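PDB 4DQ6: putative pyridoxal phosphate-dependent transferase from Clostridium difficile, which binds pyridoxal-5'-phosphate and belongs to the class I and II aminotransferase family, a group of fold-type I enzymes that usually work as dimers. Local coordinates for residues I51-N56 with L278-A283; A40-K45 with N371-R376; S90-Y95 with V251-K256. All coordinates share one frame; numbering follows the deposited sequence. Where two conformers were deposited one is given.

Contact 1: I51-N56 with L278-A283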
ATOM      1  N   ILE A  51     -12.900   6.211  15.023  1.00 16.24           N
ATOM      2  CA  ILE A  51     -11.856   6.639  15.957  1.00 17.01           C
ATOM      3  C   ILE A  51     -11.730   5.585  17.073  1.00 17.30           C
ATOM      4  O   ILE A  51     -10.615   5.192  17.430  1.00 16.08           O
ATOM      5  CB  ILE A  51     -12.147   8.034  16.508  1.00 17.60           C
ATOM      6  CG1 ILE A  51     -12.208   9.076  15.386  1.00 17.94           C
ATOM      7  CG2 ILE A  51     -11.096   8.441  17.544  1.00 17.38           C
ATOM      8  CD1 ILE A  51     -12.870  10.372  15.844  1.00 18.97           C
ATOM      9  N   ASP A  52     -12.858   5.066  17.562  1.00 18.30           N
ATOM     10  CA  ASP A  52     -12.735   4.160  18.671  1.00 20.74           C
ATOM     11  C   ASP A  52     -12.162   2.798  18.236  1.00 18.95           C
ATOM     12  O   ASP A  52     -11.412   2.162  18.960  1.00 19.31           O
ATOM     13  CB  ASP A  52     -14.058   3.987  19.353  1.00 24.25           C
ATOM     14  CG  ASP A  52     -13.882   3.631  20.819  1.00 28.42           C
ATOM     15  OD1 ASP A  52     -13.353   4.470  21.644  1.00 34.26           O
ATOM     16  OD2 ASP A  52     -14.272   2.517  21.162  1.00 30.67           O
ATOM     17  N   SER A  53     -12.459   2.364  17.013  1.00 18.06           N
ATOM     18  CA  SER A  53     -11.855   1.122  16.483  1.00 18.39           C
ATOM     19  C   SER A  53     -10.322   1.284  16.380  1.00 17.84           C
ATOM     20  O   SER A  53      -9.529   0.361  16.684  1.00 18.03           O
ATOM     21  CB  SER A  53     -12.421   0.720  15.081  1.00 19.06           C
ATOM     22  OG  SER A  53     -11.939   1.475  13.912  1.00 20.32           O
ATOM     23  N   LEU A  54      -9.916   2.456  15.929  1.00 16.38           N
ATOM     24  CA  LEU A  54      -8.483   2.750  15.818  1.00 16.64           C
ATOM     25  C   LEU A  54      -7.857   2.800  17.210  1.00 16.47           C
ATOM     26  O   LEU A  54      -6.773   2.281  17.376  1.00 16.92           O
ATOM     27  CB  LEU A  54      -8.266   4.071  15.101  1.00 15.62           C
ATOM     28  CG  LEU A  54      -8.696   4.167  13.648  1.00 15.85           C
ATOM     29  CD1 LEU A  54      -8.567   5.634  13.170  1.00 16.63           C
ATOM     30  CD2 LEU A  54      -7.867   3.220  12.759  1.00 15.99           C
ATOM     31  N   LYS A  55      -8.542   3.353  18.224  1.00 19.08           N
ATOM     32  CA  LYS A  55      -7.981   3.400  19.554  1.00 19.84           C
ATOM     33  C   LYS A  55      -7.823   2.030  20.133  1.00 19.43           C
ATOM     34  O   LYS A  55      -6.770   1.727  20.658  1.00 18.31           O
ATOM     35  CB  LYS A  55      -8.844   4.253  20.495  1.00 22.61           C
ATOM     36  CG  LYS A  55      -8.832   5.712  20.143  1.00 24.50           C
ATOM     37  CD  LYS A  55      -9.721   6.416  21.169  1.00 28.17           C
ATOM     38  CE  LYS A  55      -9.822   7.912  20.967  1.00 29.99           C
ATOM     39  NZ  LYS A  55     -10.767   8.506  21.967  1.00 34.37           N
ATOM     40  N   ASN A  56      -8.823   1.173  19.948  1.00 18.93           N
ATOM     41  CA  ASN A  56      -8.772  -0.180  20.455  1.00 20.64           C
ATOM     42  C   ASN A  56      -7.612  -0.950  19.819  1.00 19.32           C
ATOM     43  O   ASN A  56      -6.855  -1.611  20.498  1.00 21.63           O
ATOM     44  CB  ASN A  56     -10.113  -0.881  20.235  1.00 22.73           C
ATOM     45  CG  ASN A  56     -10.083  -2.311  20.666  1.00 26.51           C
ATOM     46  OD1 ASN A  56     -10.266  -2.610  21.838  1.00 34.25           O
ATOM     47  ND2 ASN A  56      -9.786  -3.212  19.719  1.00 27.17           N
ATOM     48  N   LEU A 278      -7.621  -2.191   8.375  1.00 14.91           N
ATOM     49  CA  LEU A 278      -8.427  -3.383   8.607  1.00 15.26           C
ATOM     50  C   LEU A 278      -9.576  -3.100   9.555  1.00 15.28           C
ATOM     51  O   LEU A 278     -10.752  -3.394   9.260  1.00 16.32           O
ATOM     52  CB  LEU A 278      -7.611  -4.493   9.244  1.00 15.25           C
ATOM     53  CG  LEU A 278      -8.342  -5.820   9.286  1.00 15.80           C
ATOM     54  CD1 LEU A 278      -8.111  -6.529   7.933  1.00 16.19           C
ATOM     55  CD2 LEU A 278      -7.826  -6.703  10.423  1.00 16.71           C
ATOM     56  N   VAL A 279      -9.238  -2.512  10.681  1.00 15.49           N
ATOM     57  CA  VAL A 279     -10.273  -2.300  11.709  1.00 16.09           C
ATOM     58  C   VAL A 279     -11.204  -1.151  11.380  1.00 15.69           C
ATOM     59  O   VAL A 279     -12.398  -1.215  11.682  1.00 17.28           O
ATOM     60  CB  VAL A 279      -9.695  -2.146  13.149  1.00 16.15           C
ATOM     61  CG1 VAL A 279      -8.870  -3.360  13.590  1.00 16.41           C
ATOM     62  CG2 VAL A 279      -8.994  -0.814  13.309  1.00 15.23           C
ATOM     63  N   ALA A 280     -10.679  -0.107  10.728  1.00 15.60           N
ATOM     64  CA  ALA A 280     -11.512   1.053  10.352  1.00 15.69           C
ATOM     65  C   ALA A 280     -12.539   0.693   9.296  1.00 16.09           C
ATOM     66  O   ALA A 280     -13.640   1.238   9.293  1.00 16.47           O
ATOM     67  CB  ALA A 280     -10.671   2.247   9.934  1.00 16.83           C
ATOM     68  N   THR A 281     -12.166  -0.142   8.327  1.00 15.81           N
ATOM     69  CA  THR A 281     -13.080  -0.478   7.265  1.00 16.74           C
ATOM     70  C   THR A 281     -14.287  -1.250   7.807  1.00 16.01           C
ATOM     71  O   THR A 281     -15.447  -0.921   7.573  1.00 16.89           O
ATOM     72  CB  THR A 281     -12.330  -1.328   6.219  1.00 16.79           C
ATOM     73  OG1 THR A 281     -11.297  -0.547   5.613  1.00 17.79           O
ATOM     74  CG2 THR A 281     -13.300  -1.838   5.131  1.00 16.35           C
ATOM     75  N   GLU A 282     -14.031  -2.232   8.673  1.00 16.94           N
ATOM     76  CA  GLU A 282     -15.097  -3.035   9.222  1.00 17.90           C
ATOM     77  C   GLU A 282     -15.968  -2.180  10.151  1.00 17.65           C
ATOM     78  O   GLU A 282     -17.192  -2.248  10.107  1.00 18.06           O
ATOM     79  CB  GLU A 282     -14.500  -4.173   9.991  1.00 19.53           C
ATOM     80  CG  GLU A 282     -15.547  -5.040  10.633  1.00 20.92           C
ATOM     81  CD  GLU A 282     -15.027  -6.343  11.195  1.00 22.27           C
ATOM     82  OE1 GLU A 282     -14.084  -6.957  10.639  1.00 22.02           O
ATOM     83  OE2 GLU A 282     -15.641  -6.786  12.189  1.00 23.70           O
ATOM     84  N   ALA A 283     -15.320  -1.304  10.921  1.00 17.65           N
ATOM     85  CA  ALA A 283     -16.071  -0.417  11.804  1.00 17.91           C
ATOM     86  C   ALA A 283     -16.961   0.581  11.041  1.00 17.33           C
ATOM     87  O   ALA A 283     -18.058   0.862  11.477  1.00 18.70           O
ATOM     88  CB  ALA A 283     -15.125   0.355  12.728  1.00 18.12           C
TER

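Contact 2: A40-K45 with N371-R376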
ATOM      1  N   ALA A  40     -10.211  15.942  -2.800  1.00 15.26           N
ATOM      2  CA  ALA A  40     -11.388  15.261  -2.248  1.00 14.87           C
ATOM      3  C   ALA A  40     -11.060  14.414  -1.015  1.00 15.07           C
ATOM      4  O   ALA A  40     -11.071  13.181  -1.047  1.00 15.41           O
ATOM      5  CB  ALA A  40     -12.035  14.391  -3.373  1.00 14.61           C
ATOM      6  N   ASP A  41     -10.823  15.111   0.094  1.00 14.98           N
ATOM      7  CA  ASP A  41     -11.030  14.542   1.429  1.00 15.40           C
ATOM      8  C   ASP A  41     -11.778  15.610   2.190  1.00 15.14           C
ATOM      9  O   ASP A  41     -11.946  16.718   1.720  1.00 17.14           O
ATOM     10  CB  ASP A  41      -9.755  13.998   2.116  1.00 16.45           C
ATOM     11  CG  ASP A  41      -8.776  15.049   2.554  1.00 17.19           C
ATOM     12  OD1 ASP A  41      -9.128  16.248   2.661  1.00 17.54           O
ATOM     13  OD2 ASP A  41      -7.605  14.677   2.852  1.00 16.94           O
ATOM     14  N   MET A  42     -12.247  15.270   3.376  1.00 14.35           N
ATOM     15  CA  MET A  42     -13.144  16.161   4.062  1.00 14.94           C
ATOM     16  C   MET A  42     -12.453  16.869   5.200  1.00 15.82           C
ATOM     17  O   MET A  42     -11.547  16.302   5.846  1.00 17.44           O
ATOM     18  CB  MET A  42     -14.316  15.366   4.660  1.00 14.61           C
ATOM     19  CG  MET A  42     -15.016  14.332   3.772  1.00 14.81           C
ATOM     20  SD  MET A  42     -16.387  13.658   4.832  1.00 14.68           S
ATOM     21  CE  MET A  42     -16.977  12.375   3.691  1.00 15.27           C
ATOM     22  N   ASP A  43     -12.903  18.068   5.536  1.00 16.27           N
ATOM     23  CA  ASP A  43     -12.432  18.748   6.762  1.00 17.83           C
ATOM     24  C   ASP A  43     -13.387  18.489   7.915  1.00 18.94           C
ATOM     25  O   ASP A  43     -13.829  19.416   8.679  1.00 22.01           O
ATOM     26  CB  ASP A  43     -12.279  20.229   6.533  1.00 18.88           C
ATOM     27  CG  ASP A  43     -11.102  20.553   5.633  0.50 19.91           C
ATOM     28  OD1 ASP A  43      -9.943  20.404   6.079  0.50 20.91           O
ATOM     29  OD2 ASP A  43     -11.324  20.970   4.482  0.50 19.38           O
ATOM     30  N   PHE A  44     -13.674  17.217   8.058  1.00 17.77           N
ATOM     31  CA  PHE A  44     -14.463  16.706   9.146  1.00 18.18           C
ATOM     32  C   PHE A  44     -13.738  15.573   9.869  1.00 17.75           C
ATOM     33  O   PHE A  44     -13.021  14.839   9.306  1.00 18.10           O
ATOM     34  CB  PHE A  44     -15.774  16.142   8.677  1.00 17.03           C
ATOM     35  CG  PHE A  44     -16.696  17.127   8.065  1.00 17.11           C
ATOM     36  CD1 PHE A  44     -16.970  18.363   8.632  1.00 17.37           C
ATOM     37  CD2 PHE A  44     -17.348  16.771   6.927  1.00 15.44           C
ATOM     38  CE1 PHE A  44     -17.834  19.249   7.985  1.00 17.11           C
ATOM     39  CE2 PHE A  44     -18.247  17.606   6.293  1.00 16.46           C
ATOM     40  CZ  PHE A  44     -18.463  18.880   6.825  1.00 16.74           C
ATOM     41  N   LYS A  45     -13.945  15.440  11.166  1.00 18.83           N
ATOM     42  CA  LYS A  45     -13.475  14.281  11.911  1.00 20.15           C
ATOM     43  C   LYS A  45     -14.097  13.006  11.421  1.00 19.80           C
ATOM     44  O   LYS A  45     -15.231  13.010  10.938  1.00 20.37           O
ATOM     45  CB  LYS A  45     -13.803  14.441  13.388  1.00 23.39           C
ATOM     46  CG  LYS A  45     -12.962  15.510  14.043  1.00 24.35           C
ATOM     47  CD  LYS A  45     -13.261  15.575  15.506  1.00 28.53           C
ATOM     48  CE  LYS A  45     -12.376  16.624  16.124  1.00 31.49           C
ATOM     49  NZ  LYS A  45     -12.856  16.768  17.513  1.00 34.48           N
ATOM     50  N   ASN A 371     -14.820  21.551  -3.375  1.00 13.92           N
ATOM     51  CA  ASN A 371     -15.069  20.584  -2.329  1.00 14.01           C
ATOM     52  C   ASN A 371     -15.921  21.117  -1.186  1.00 14.49           C
ATOM     53  O   ASN A 371     -15.454  21.995  -0.472  1.00 16.64           O
ATOM     54  CB  ASN A 371     -13.741  20.017  -1.829  1.00 14.20           C
ATOM     55  CG  ASN A 371     -13.892  18.941  -0.780  1.00 14.74           C
ATOM     56  OD1 ASN A 371     -14.929  18.807  -0.117  1.00 16.21           O
ATOM     57  ND2 ASN A 371     -12.787  18.252  -0.516  1.00 15.79           N
ATOM     58  N   LEU A 372     -17.148  20.604  -1.029  1.00 14.23           N
ATOM     59  CA  LEU A 372     -18.093  21.098  -0.011  1.00 15.35           C
ATOM     60  C   LEU A 372     -18.159  20.295   1.247  1.00 15.04           C
ATOM     61  O   LEU A 372     -19.057  20.532   2.097  1.00 15.64           O
ATOM     62  CB  LEU A 372     -19.484  21.262  -0.660  1.00 16.16           C
ATOM     63  CG  LEU A 372     -19.807  22.682  -1.143  1.00 19.14           C
ATOM     64  CD1 LEU A 372     -18.729  23.216  -2.088  1.00 17.61           C
ATOM     65  CD2 LEU A 372     -21.217  22.731  -1.757  1.00 19.83           C
ATOM     66  N   ALA A 373     -17.265  19.336   1.447  1.00 13.97           N
ATOM     67  CA  ALA A 373     -17.235  18.501   2.657  1.00 14.65           C
ATOM     68  C   ALA A 373     -16.379  19.204   3.675  1.00 14.70           C
ATOM     69  O   ALA A 373     -15.272  18.781   4.032  1.00 14.65           O
ATOM     70  CB  ALA A 373     -16.676  17.088   2.346  1.00 13.33           C
ATOM     71  N   CYS A 374     -16.916  20.331   4.168  1.00 14.95           N
ATOM     72  CA  CYS A 374     -16.186  21.149   5.138  1.00 15.51           C
ATOM     73  C   CYS A 374     -17.229  21.895   5.993  1.00 15.48           C
ATOM     74  O   CYS A 374     -18.381  22.003   5.583  1.00 15.34           O
ATOM     75  CB  CYS A 374     -15.254  22.136   4.476  1.00 15.27           C
ATOM     76  SG  CYS A 374     -16.067  23.342   3.412  1.00 18.90           S
ATOM     77  N   PRO A 375     -16.838  22.439   7.132  1.00 16.11           N
ATOM     78  CA  PRO A 375     -17.814  23.202   7.912  1.00 17.22           C
ATOM     79  C   PRO A 375     -18.449  24.339   7.119  1.00 17.34           C
ATOM     80  O   PRO A 375     -17.787  24.976   6.296  1.00 17.04           O
ATOM     81  CB  PRO A 375     -16.990  23.720   9.102  1.00 18.06           C
ATOM     82  CG  PRO A 375     -15.937  22.683   9.283  1.00 18.15           C
ATOM     83  CD  PRO A 375     -15.581  22.250   7.889  1.00 16.46           C
ATOM     84  N   ARG A 376     -19.720  24.658   7.432  1.00 17.23           N
ATOM     85  CA  ARG A 376     -20.389  25.777   6.843  1.00 17.52           C
ATOM     86  C   ARG A 376     -19.574  27.050   6.865  1.00 17.61           C
ATOM     87  O   ARG A 376     -19.540  27.793   5.883  1.00 18.77           O
ATOM     88  CB  ARG A 376     -21.771  25.999   7.505  1.00 18.79           C
ATOM     89  CG  ARG A 376     -22.561  27.156   6.904  1.00 19.14           C
ATOM     90  CD  ARG A 376     -22.887  27.026   5.424  1.00 19.17           C
ATOM     91  NE  ARG A 376     -23.718  25.864   5.243  1.00 18.48           N
ATOM     92  CZ  ARG A 376     -25.031  25.824   5.373  1.00 20.31           C
ATOM     93  NH1 ARG A 376     -25.726  26.910   5.716  1.00 21.06           N
ATOM     94  NH2 ARG A 376     -25.657  24.665   5.279  1.00 19.58           N
TER

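Contact 3: S90-Y95 with V251-K256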
ATOM      1  N   SER A  90     -18.569 -12.984  -0.887  1.00 19.81           N
ATOM      2  CA  SER A  90     -17.289 -12.586  -0.289  1.00 18.38           C
ATOM      3  C   SER A  90     -16.120 -13.088  -1.121  1.00 18.02           C
ATOM      4  O   SER A  90     -15.085 -12.441  -1.221  1.00 17.76           O
ATOM      5  CB  SER A  90     -17.154 -13.102   1.135  1.00 19.63           C
ATOM      6  OG  SER A  90     -17.257 -14.527   1.222  1.00 21.27           O
ATOM      7  N   GLU A  91     -16.326 -14.220  -1.794  1.00 19.24           N
ATOM      8  CA  GLU A  91     -15.289 -14.786  -2.657  1.00 19.69           C
ATOM      9  C   GLU A  91     -14.932 -13.933  -3.869  1.00 18.73           C
ATOM     10  O   GLU A  91     -13.915 -14.185  -4.491  1.00 19.17           O
ATOM     11  CB  GLU A  91     -15.718 -16.178  -3.166  1.00 22.51           C
ATOM     12  CG  GLU A  91     -15.813 -17.219  -2.062  1.00 25.08           C
ATOM     13  CD  GLU A  91     -17.139 -17.302  -1.335  1.00 25.96           C
ATOM     14  OE1 GLU A  91     -18.056 -16.460  -1.485  1.00 25.01           O
ATOM     15  OE2 GLU A  91     -17.260 -18.315  -0.566  1.00 31.19           O
ATOM     16  N   TRP A  92     -15.768 -12.970  -4.216  1.00 17.32           N
ATOM     17  CA  TRP A  92     -15.499 -12.074  -5.316  1.00 16.81           C
ATOM     18  C   TRP A  92     -14.590 -10.928  -4.984  1.00 15.89           C
ATOM     19  O   TRP A  92     -14.180 -10.181  -5.917  1.00 16.26           O
ATOM     20  CB  TRP A  92     -16.762 -11.510  -5.852  1.00 17.00           C
ATOM     21  CG  TRP A  92     -17.767 -12.505  -6.361  1.00 17.43           C
ATOM     22  CD1 TRP A  92     -17.575 -13.840  -6.604  1.00 18.54           C
ATOM     23  CD2 TRP A  92     -19.144 -12.217  -6.747  1.00 18.25           C
ATOM     24  NE1 TRP A  92     -18.716 -14.410  -7.117  1.00 19.18           N
ATOM     25  CE2 TRP A  92     -19.700 -13.483  -7.226  1.00 18.86           C
ATOM     26  CE3 TRP A  92     -19.929 -11.070  -6.803  1.00 17.99           C
ATOM     27  CZ2 TRP A  92     -21.039 -13.573  -7.685  1.00 19.79           C
ATOM     28  CZ3 TRP A  92     -21.256 -11.183  -7.274  1.00 19.07           C
ATOM     29  CH2 TRP A  92     -21.782 -12.399  -7.691  1.00 19.48           C
ATOM     30  N   LEU A  93     -14.215 -10.723  -3.702  1.00 15.16           N
ATOM     31  CA  LEU A  93     -13.550  -9.513  -3.284  1.00 14.95           C
ATOM     32  C   LEU A  93     -12.053  -9.647  -3.260  1.00 14.02           C
ATOM     33  O   LEU A  93     -11.533 -10.594  -2.691  1.00 14.63           O
ATOM     34  CB  LEU A  93     -14.026  -9.120  -1.881  1.00 15.82           C
ATOM     35  CG  LEU A  93     -15.456  -8.629  -1.753  1.00 16.33           C
ATOM     36  CD1 LEU A  93     -16.012  -8.637  -0.325  1.00 16.57           C
ATOM     37  CD2 LEU A  93     -15.569  -7.266  -2.421  1.00 16.59           C
ATOM     38  N   ILE A  94     -11.380  -8.642  -3.857  1.00 13.66           N
ATOM     39  CA  ILE A  94      -9.933  -8.476  -3.736  1.00 13.83           C
ATOM     40  C   ILE A  94      -9.607  -7.133  -3.065  1.00 13.28           C
ATOM     41  O   ILE A  94     -10.162  -6.094  -3.440  1.00 13.32           O
ATOM     42  CB  ILE A  94      -9.201  -8.580  -5.105  1.00 14.50           C
ATOM     43  CG1 ILE A  94      -9.412 -10.000  -5.578  1.00 14.72           C
ATOM     44  CG2 ILE A  94      -7.723  -8.197  -4.999  1.00 14.92           C
ATOM     45  CD1 ILE A  94      -8.701 -10.252  -6.901  1.00 15.55           C
ATOM     46  N   TYR A  95      -8.712  -7.177  -2.058  1.00 13.22           N
ATOM     47  CA  TYR A  95      -8.183  -5.968  -1.403  1.00 13.30           C
ATOM     48  C   TYR A  95      -7.284  -5.197  -2.367  1.00 13.87           C
ATOM     49  O   TYR A  95      -6.432  -5.804  -3.031  1.00 13.89           O
ATOM     50  CB  TYR A  95      -7.327  -6.384  -0.208  1.00 14.51           C
ATOM     51  CG  TYR A  95      -6.418  -5.289   0.298  1.00 13.83           C
ATOM     52  CD1 TYR A  95      -6.924  -4.223   1.095  1.00 14.96           C
ATOM     53  CD2 TYR A  95      -5.071  -5.259  -0.019  1.00 13.82           C
ATOM     54  CE1 TYR A  95      -6.114  -3.178   1.488  1.00 14.18           C
ATOM     55  CE2 TYR A  95      -4.262  -4.196   0.370  1.00 14.04           C
ATOM     56  CZ  TYR A  95      -4.772  -3.172   1.125  1.00 14.26           C
ATOM     57  OH  TYR A  95      -3.931  -2.126   1.535  1.00 16.37           O
ATOM     58  N   VAL A 251     -14.621  -5.971  -6.903  1.00 12.86           N
ATOM     59  CA  VAL A 251     -15.631  -7.022  -6.923  1.00 13.68           C
ATOM     60  C   VAL A 251     -15.487  -7.680  -8.303  1.00 13.97           C
ATOM     61  O   VAL A 251     -15.808  -7.029  -9.356  1.00 15.11           O
ATOM     62  CB  VAL A 251     -17.070  -6.527  -6.740  1.00 13.73           C
ATOM     63  CG1 VAL A 251     -18.012  -7.716  -6.787  1.00 14.56           C
ATOM     64  CG2 VAL A 251     -17.184  -5.723  -5.437  1.00 13.97           C
ATOM     65  N   LEU A 252     -15.089  -8.957  -8.338  1.00 15.48           N
ATOM     66  CA  LEU A 252     -14.877  -9.655  -9.629  1.00 15.56           C
ATOM     67  C   LEU A 252     -15.696 -10.976  -9.628  1.00 17.16           C
ATOM     68  O   LEU A 252     -15.253 -12.012  -9.161  1.00 17.58           O
ATOM     69  CB  LEU A 252     -13.398  -9.882  -9.852  1.00 15.57           C
ATOM     70  CG  LEU A 252     -12.431  -8.751  -9.636  1.00 15.32           C
ATOM     71  CD1 LEU A 252     -11.775  -8.853  -8.245  1.00 15.65           C
ATOM     72  CD2 LEU A 252     -11.388  -8.746 -10.740  1.00 15.16           C
ATOM     73  N   PRO A 253     -16.915 -10.902 -10.180  1.00 18.03           N
ATOM     74  CA  PRO A 253     -17.798 -12.085 -10.233  1.00 19.31           C
ATOM     75  C   PRO A 253     -17.319 -13.180 -11.175  1.00 21.02           C
ATOM     76  O   PRO A 253     -17.761 -14.312 -11.041  1.00 22.68           O
ATOM     77  CB  PRO A 253     -19.137 -11.492 -10.707  1.00 19.52           C
ATOM     78  CG  PRO A 253     -19.064 -10.051 -10.335  1.00 18.98           C
ATOM     79  CD  PRO A 253     -17.631  -9.682 -10.593  1.00 18.07           C
ATOM     80  N   ASP A 254     -16.462 -12.852 -12.123  1.00 20.88           N
ATOM     81  CA  ASP A 254     -15.907 -13.860 -13.034  1.00 21.98           C
ATOM     82  C   ASP A 254     -14.595 -14.384 -12.456  1.00 21.26           C
ATOM     83  O   ASP A 254     -13.643 -13.640 -12.238  1.00 20.10           O
ATOM     84  CB  ASP A 254     -15.745 -13.250 -14.425  1.00 23.87           C
ATOM     85  CG  ASP A 254     -15.228 -14.247 -15.445  1.00 27.52           C
ATOM     86  OD1 ASP A 254     -14.395 -15.078 -15.129  1.00 30.58           O
ATOM     87  OD2 ASP A 254     -15.668 -14.215 -16.603  1.00 30.65           O
ATOM     88  N   GLU A 255     -14.540 -15.675 -12.165  1.00 22.90           N
ATOM     89  CA  GLU A 255     -13.356 -16.233 -11.520  1.00 23.48           C
ATOM     90  C   GLU A 255     -12.063 -16.062 -12.317  1.00 22.39           C
ATOM     91  O   GLU A 255     -10.984 -16.030 -11.750  1.00 21.11           O
ATOM     92  CB  GLU A 255     -13.531 -17.691 -11.111  1.00 27.14           C
ATOM     93  CG  GLU A 255     -13.873 -18.649 -12.200  1.00 32.36           C
ATOM     94  CD  GLU A 255     -14.586 -19.848 -11.595  1.00 37.60           C
ATOM     95  OE1 GLU A 255     -14.099 -20.335 -10.530  1.00 41.80           O
ATOM     96  OE2 GLU A 255     -15.621 -20.286 -12.166  1.00 45.82           O
ATOM     97  N   LYS A 256     -12.161 -15.965 -13.631  1.00 22.74           N
ATOM     98  CA  LYS A 256     -10.943 -15.751 -14.452  1.00 22.63           C
ATOM     99  C   LYS A 256     -10.349 -14.362 -14.311  1.00 20.58           C
ATOM    100  O   LYS A 256      -9.135 -14.217 -14.283  1.00 20.72           O
ATOM    101  CB  LYS A 256     -11.200 -15.991 -15.920  1.00 26.51           C
ATOM    102  CG  LYS A 256     -11.629 -17.400 -16.229  1.00 29.26           C
ATOM    103  CD  LYS A 256     -11.906 -17.535 -17.712  1.00 31.70           C
ATOM    104  CE  LYS A 256     -10.641 -17.399 -18.560  1.00 33.37           C
ATOM    105  NZ  LYS A 256     -10.800 -18.140 -19.859  1.00 36.14           N
TER

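Contact 1: I51-N56 with L278-A283
S53 meets V279, A280 and A283 by van der Waals contact alone. No hydrogen bond crosses between the two helices. They run roughly antiparallel, 147° between their directions, with their axes 8.6 Å apart at closest approach. Small residues S53, A280 and A283 line the closest approach, consistent with that spacing. S53 OG lies 3.6 Å from A283 CB and 3.6 Å from A280 CA. Its chi1 of 76° sets OG between the backbone N and the carbonyl carbon, and from there it bonds to I50 O, one turn back in its own helix. The hydroxyl is thus satisfied within its own helix while its flank rests on the partner. V279 brings its CG2 methyl up to the first helix, 3.6 Å from S53 O.

The apolar contacts of L54 are longer. L54 reaches across with CD2, which stops 4.1 Å from A280 CB and 4.2 Å from V279 CG2.

Plain helix packing joins helix 48-58 to helix 275-287 here, near the dimer interface. L54 also packs on Y63 of the second subunit, and L278 on F18 of that subunit. Within the chain, helix 275-287 also rests on helix 70-84, where Y72 touches L278, T281 and E282.

Contact 2: A40-K45 with N371-R376
D43 N donates to A373 O at 2.9 Å, and N371 ND2 donates to D41 O at 2.8 Å. These two bonds join a pair of irregular segments that run side by side in nearly the same direction. The first is met nearly head-on, with a C=O...N angle of 165° at A373 O. N371 has its CG anti to the backbone N (chi1 -177°), which turns the amide to the other segment. Its ND2 also donates to V39 O, while N371 OD1 accepts from A373 N at 2.9 Å and closes an Asx turn. D41 O has a second donor in K21 NZ.

D41 points away from the other segment. It forms a salt bridge with R14, and its OD2 accepts from Y65 N of the second subunit. D43 lies along the other segment; it forms salt bridges with K21 and R14 and accepts from W22 NE1.

Apolar contacts are M42 CG to A373 CB, 3.5 Å, and F44 CE1 to P375 CD, 3.8 Å. The F44 ring also lies against the backbone, with A373 O over one face.

The side chain of A40 is about 5 Å from the pyridoxal-5'-phosphate. The contact joins the loop before helix 48-58 to the link between strand 367-371 and helix 376-390, with F295 of helix 289-313 touching M42 and F44.

Contact 3: S90-Y95 with V251-K256
W92 lies across P253, at the edge of the large mixed sheet of the fold-type I pyridoxal phosphate fold. Strand 93-96, outermost in the sheet within this chain, pairs here with the end of the antiparallel strand 248-251. L93 and V251 form an antiparallel, non-hydrogen-bonded pair.

The two side chains of W92 and P253 run at about a right angle to each other, with P253 over one face of the indole. P253 CA sits over the five-membered ring of W92, 3.7 Å from its centroid and only 8° off the normal, which makes a CH-pi contact. The proline ring continues over the six-membered ring, with P253 CG 3.8 Å from W92 CE3. V251 comes from a different direction. V251 CG1 lies at the edge of the indole, near the ring plane, 3.9 Å from W92 CE3. The indole is thus held by one neighbour over a face and another at its rim. E227 of helix 224-228 packs on both W92 and P253.

V251 divides its work between its two methyls. CG1 is anti to the backbone N (chi1 180°) and goes to W92. V251 CG2 lies 3.8 Å from L93 CD2, where the two side chains lie alongside each other and point the same way. I94 meets L252 obliquely, I94 CD1 to L252 CD1 at 3.6 Å, and I94 also packs on Y258, L261 and F265 of helix 255-267. The start of that helix is capped by D254, whose OD1 accepts from K256 N.

One hydrogen bond joins the segments: L252 N donates to W92 O at 2.9 Å, with a nearly straight N-H...O angle of 165°.

Contact 2 is wholly buried and contact 3 nearly so, while contact 1 is only partly buried. Contacts 1 and 2 both touch the second subunit. Their centres are 21 Å apart, and segment 40-45 leads on to helix 48-58, which carries contact 1. Contact 3 lies on the other side of the chain's centre from contact 2, their nearest atoms about 17 Å apart. Helix 255-267, which begins in contact 3, is followed in the chain by helix 275-287 of contact 1. The chemistry differs with place. Contact 1 is helix packing without hydrogen bonds, contact 2 joins loops through polar groups with charges around them, and contact 3 is mainly apolar packing at a sheet edge.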